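Long-range contact in GARP domain-containing protein (Trypanosoma brucei brucei TREU927, PDB 6XZ6), which acts as a receptor for the host complement regulator factor H, and increases transmission of the trypanosome to tsetse flies: residues R75-A86 with A197-E208. Sequence-based numbering, arbitrary orientation.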
loop_
_atom_site.group_PDB
_atom_site.type_symbol
_atom_site.label_atom_id
_atom_site.label_comp_id
_atom_site.label_asym_id
_atom_site.label_seq_id
_atom_site.Cartn_x
_atom_site.Cartn_y
_atom_site.Cartn_z
ATOM N N ARG A 75 -30.694 8.938 -30.504
ATOM C CA ARG A 75 -30.629 8.613 -29.072
ATOM C C ARG A 75 -29.661 7.458 -28.770
ATOM O O ARG A 75 -29.006 7.471 -27.718
ATOM C CB ARG A 75 -32.028 8.256 -28.538
ATOM C CG ARG A 75 -32.931 9.449 -28.272
ATOM C CD ARG A 75 -33.989 9.094 -27.253
ATOM N NE ARG A 75 -34.748 10.269 -26.840
ATOM C CZ ARG A 75 -36.075 10.328 -26.818
ATOM N NH1 ARG A 75 -36.685 11.441 -26.440
ATOM N NH2 ARG A 75 -36.800 9.275 -27.173
ATOM N N ALA A 76 -29.615 6.439 -29.670
ATOM C CA ALA A 76 -28.726 5.273 -29.590
ATOM C C ALA A 76 -27.306 5.702 -29.935
ATOM O O ALA A 76 -26.358 5.128 -29.409
ATOM C CB ALA A 76 -29.183 4.191 -30.551
ATOM N N ARG A 77 -27.160 6.720 -30.810
ATOM C CA ARG A 77 -25.865 7.286 -31.201
ATOM C C ARG A 77 -25.299 8.109 -30.064
ATOM O O ARG A 77 -24.103 8.045 -29.813
ATOM C CB ARG A 77 -25.992 8.152 -32.474
ATOM C CG ARG A 77 -24.735 8.917 -32.880
ATOM C CD ARG A 77 -23.809 8.087 -33.746
ATOM N NE ARG A 77 -22.914 7.227 -32.968
ATOM C CZ ARG A 77 -22.464 6.046 -33.380
ATOM N NH1 ARG A 77 -21.641 5.338 -32.614
ATOM N NH2 ARG A 77 -22.848 5.553 -34.553
ATOM N N GLU A 78 -26.143 8.895 -29.386
ATOM C CA GLU A 78 -25.710 9.714 -28.267
ATOM C C GLU A 78 -25.296 8.855 -27.073
ATOM O O GLU A 78 -24.343 9.217 -26.376
ATOM C CB GLU A 78 -26.758 10.785 -27.911
ATOM C CG GLU A 78 -26.261 11.878 -26.958
ATOM C CD GLU A 78 -24.829 12.380 -27.088
ATOM O OE1 GLU A 78 -24.091 12.297 -26.078
ATOM O OE2 GLU A 78 -24.446 12.857 -28.185
ATOM N N ALA A 79 -25.955 7.700 -26.875
ATOM C CA ALA A 79 -25.629 6.767 -25.795
ATOM C C ALA A 79 -24.342 5.995 -26.093
ATOM O O ALA A 79 -23.564 5.713 -25.182
ATOM C CB ALA A 79 -26.772 5.803 -25.579
ATOM N N ALA A 80 -24.089 5.705 -27.371
ATOM C CA ALA A 80 -22.897 4.977 -27.815
ATOM C C ALA A 80 -21.653 5.825 -27.559
ATOM O O ALA A 80 -20.602 5.271 -27.198
ATOM C CB ALA A 80 -23.008 4.624 -29.299
ATOM N N THR A 81 -21.782 7.167 -27.721
ATOM C CA THR A 81 -20.673 8.086 -27.475
ATOM C C THR A 81 -20.524 8.307 -25.966
ATOM O O THR A 81 -19.396 8.333 -25.492
ATOM C CB THR A 81 -20.729 9.389 -28.333
ATOM O OG1 THR A 81 -21.572 10.355 -27.728
ATOM C CG2 THR A 81 -21.150 9.152 -29.784
ATOM N N VAL A 82 -21.630 8.390 -25.200
ATOM C CA VAL A 82 -21.545 8.509 -23.740
ATOM C C VAL A 82 -20.831 7.287 -23.143
ATOM O O VAL A 82 -19.983 7.462 -22.269
ATOM C CB VAL A 82 -22.910 8.809 -23.076
ATOM C CG1 VAL A 82 -22.858 8.628 -21.557
ATOM C CG2 VAL A 82 -23.387 10.217 -23.434
ATOM N N ALA A 83 -21.108 6.069 -23.664
ATOM C CA ALA A 83 -20.434 4.832 -23.246
ATOM C C ALA A 83 -18.945 4.914 -23.596
ATOM O O ALA A 83 -18.117 4.659 -22.729
ATOM C CB ALA A 83 -21.087 3.628 -23.899
ATOM N N TYR A 84 -18.600 5.362 -24.816
ATOM C CA TYR A 84 -17.200 5.591 -25.244
ATOM C C TYR A 84 -16.458 6.574 -24.308
ATOM O O TYR A 84 -15.345 6.286 -23.867
ATOM C CB TYR A 84 -17.106 6.095 -26.700
ATOM C CG TYR A 84 -15.700 6.522 -27.062
ATOM C CD1 TYR A 84 -14.674 5.589 -27.171
ATOM C CD2 TYR A 84 -15.373 7.874 -27.205
ATOM C CE1 TYR A 84 -13.361 5.986 -27.437
ATOM C CE2 TYR A 84 -14.058 8.283 -27.447
ATOM C CZ TYR A 84 -13.062 7.332 -27.594
ATOM O OH TYR A 84 -11.773 7.728 -27.875
ATOM N N GLU A 85 -17.072 7.730 -24.028
ATOM C CA GLU A 85 -16.507 8.774 -23.170
ATOM C C GLU A 85 -16.276 8.308 -21.753
ATOM O O GLU A 85 -15.304 8.713 -21.158
ATOM C CB GLU A 85 -17.366 10.031 -23.205
ATOM C CG GLU A 85 -17.479 10.654 -24.589
ATOM C CD GLU A 85 -18.367 11.878 -24.680
ATOM O OE1 GLU A 85 -19.281 12.025 -23.833
ATOM O OE2 GLU A 85 -18.141 12.700 -25.599
ATOM N N ALA A 86 -17.147 7.441 -21.215
ATOM C CA ALA A 86 -17.018 6.846 -19.880
ATOM C C ALA A 86 -15.860 5.850 -19.861
ATOM O O ALA A 86 -15.131 5.806 -18.880
ATOM C CB ALA A 86 -18.314 6.160 -19.474
ATOM N N ALA A 197 -21.348 3.865 -15.659
ATOM C CA ALA A 197 -21.788 4.913 -16.576
ATOM C C ALA A 197 -21.826 4.391 -18.019
ATOM O O ALA A 197 -22.805 4.659 -18.722
ATOM C CB ALA A 197 -20.858 6.105 -16.472
ATOM N N ALA A 198 -20.794 3.612 -18.440
ATOM C CA ALA A 198 -20.721 3.002 -19.770
ATOM C C ALA A 198 -21.779 1.899 -19.939
ATOM O O ALA A 198 -22.383 1.812 -20.992
ATOM C CB ALA A 198 -19.329 2.460 -20.036
ATOM N N ASP A 199 -22.040 1.097 -18.901
ATOM C CA ASP A 199 -23.055 0.032 -18.940
ATOM C C ASP A 199 -24.445 0.599 -19.146
ATOM O O ASP A 199 -25.166 0.123 -20.022
ATOM C CB ASP A 199 -23.014 -0.824 -17.658
ATOM C CG ASP A 199 -21.951 -1.909 -17.654
ATOM O OD1 ASP A 199 -21.617 -2.426 -18.753
ATOM O OD2 ASP A 199 -21.467 -2.265 -16.552
ATOM N N ASP A 200 -24.798 1.636 -18.362
ATOM C CA ASP A 200 -26.080 2.349 -18.414
ATOM C C ASP A 200 -26.345 2.904 -19.819
ATOM O O ASP A 200 -27.466 2.780 -20.315
ATOM C CB ASP A 200 -26.109 3.508 -17.388
ATOM C CG ASP A 200 -26.042 3.140 -15.902
ATOM O OD1 ASP A 200 -26.044 1.922 -15.578
ATOM O OD2 ASP A 200 -25.972 4.067 -15.066
ATOM N N ALA A 201 -25.305 3.506 -20.453
ATOM C CA ALA A 201 -25.346 4.070 -21.798
ATOM C C ALA A 201 -25.483 2.958 -22.840
ATOM O O ALA A 201 -26.284 3.109 -23.752
ATOM C CB ALA A 201 -24.103 4.910 -22.063
ATOM N N LYS A 202 -24.722 1.842 -22.710
ATOM C CA LYS A 202 -24.803 0.663 -23.593
ATOM C C LYS A 202 -26.260 0.172 -23.628
ATOM O O LYS A 202 -26.810 -0.052 -24.705
ATOM C CB LYS A 202 -23.883 -0.475 -23.078
ATOM C CG LYS A 202 -24.263 -1.876 -23.594
ATOM C CD LYS A 202 -23.711 -3.012 -22.743
ATOM C CE LYS A 202 -24.605 -3.380 -21.580
ATOM N NZ LYS A 202 -23.940 -4.347 -20.666
ATOM N N SER A 203 -26.873 0.029 -22.440
ATOM C CA SER A 203 -28.244 -0.404 -22.248
ATOM C C SER A 203 -29.240 0.553 -22.868
ATOM O O SER A 203 -30.222 0.086 -23.434
ATOM C CB SER A 203 -28.527 -0.583 -20.764
ATOM O OG SER A 203 -27.770 -1.670 -20.254
ATOM N N GLU A 204 -28.999 1.876 -22.789
ATOM C CA GLU A 204 -29.873 2.883 -23.396
ATOM C C GLU A 204 -29.798 2.784 -24.921
ATOM O O GLU A 204 -30.827 2.887 -25.571
ATOM C CB GLU A 204 -29.538 4.303 -22.905
ATOM C CG GLU A 204 -30.632 5.328 -23.211
ATOM C CD GLU A 204 -30.480 6.737 -22.645
ATOM O OE1 GLU A 204 -29.956 6.882 -21.513
ATOM O OE2 GLU A 204 -30.914 7.697 -23.326
ATOM N N ALA A 205 -28.600 2.526 -25.482
ATOM C CA ALA A 205 -28.378 2.343 -26.921
ATOM C C ALA A 205 -29.055 1.059 -27.395
ATOM O O ALA A 205 -29.755 1.084 -28.400
ATOM C CB ALA A 205 -26.888 2.302 -27.234
ATOM N N GLN A 206 -28.894 -0.041 -26.647
ATOM C CA GLN A 206 -29.495 -1.346 -26.947
ATOM C C GLN A 206 -31.038 -1.350 -26.908
ATOM O O GLN A 206 -31.661 -2.078 -27.686
ATOM C CB GLN A 206 -28.921 -2.426 -26.015
ATOM C CG GLN A 206 -27.493 -2.868 -26.383
ATOM C CD GLN A 206 -26.992 -4.007 -25.527
ATOM O OE1 GLN A 206 -27.416 -4.202 -24.370
ATOM N NE2 GLN A 206 -26.062 -4.776 -26.089
ATOM N N GLU A 207 -31.655 -0.541 -26.015
ATOM C CA GLU A 207 -33.119 -0.431 -25.878
ATOM C C GLU A 207 -33.771 0.337 -27.034
ATOM O O GLU A 207 -34.862 -0.030 -27.479
ATOM C CB GLU A 207 -33.498 0.213 -24.537
ATOM C CG GLU A 207 -33.964 -0.797 -23.500
ATOM C CD GLU A 207 -33.140 -0.878 -22.227
ATOM O OE1 GLU A 207 -32.902 0.183 -21.602
ATOM O OE2 GLU A 207 -32.754 -2.007 -21.841
ATOM N N GLU A 208 -33.111 1.410 -27.501
ATOM C CA GLU A 208 -33.564 2.253 -28.610
ATOM C C GLU A 208 -33.414 1.488 -29.923
ATOM O O GLU A 208 -34.214 1.705 -30.839
ATOM C CB GLU A 208 -32.743 3.554 -28.696
ATOM C CG GLU A 208 -32.623 4.347 -27.408
ATOM C CD GLU A 208 -33.709 5.346 -27.060
ATOM O OE1 GLU A 208 -33.488 6.120 -26.101
ATOM O OE2 GLU A 208 -34.768 5.364 -27.730
#
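Helices 67-125 and 165-208 pack here mainly through alanine in a close antiparallel interface, well away from the middle of the elongated molecule. Their axes, 162° apart, come within 7.8 Å of each other, and the backbones pair at Ala76 with Ala205, Ala79 with Ala201 and Ala83 with Ala198; the CA atoms of Ala83 and Ala198 are 3.9 Å apart. With methyls this small, several of them meet the opposite main chain as closely as the opposite methyls. The CB of Ala201 lies near the O of Ala79, and in return the CB of Ala79 lies near the O of Ala201. Those carbonyls still accept their own helical bonds, from Ala83 N and Ala205 N. Such spacing, with small residues three or four apart, is consistent with an Alacoil-like antiparallel pair, and it fits an alanine-rich GARP-family helical bundle. Helix 4-61 packs beside the pair, touching Arg77 from one helix and Asp199, Lys202 and Gln206 from the other. At the margin of the interface, Val82 lays CG1 on the Ala201 methyl, 4.0 Å from its CB. At the end of helix 165-208, the Glu208 chain is bent at chi2 (-86°), with its carboxylate against CB and CD of Arg75. Glu208 OE1 lies near Arg75 CD, while Arg75 NE stays 4.4 Å from that oxygen, a loose charge attraction short of a salt bridge.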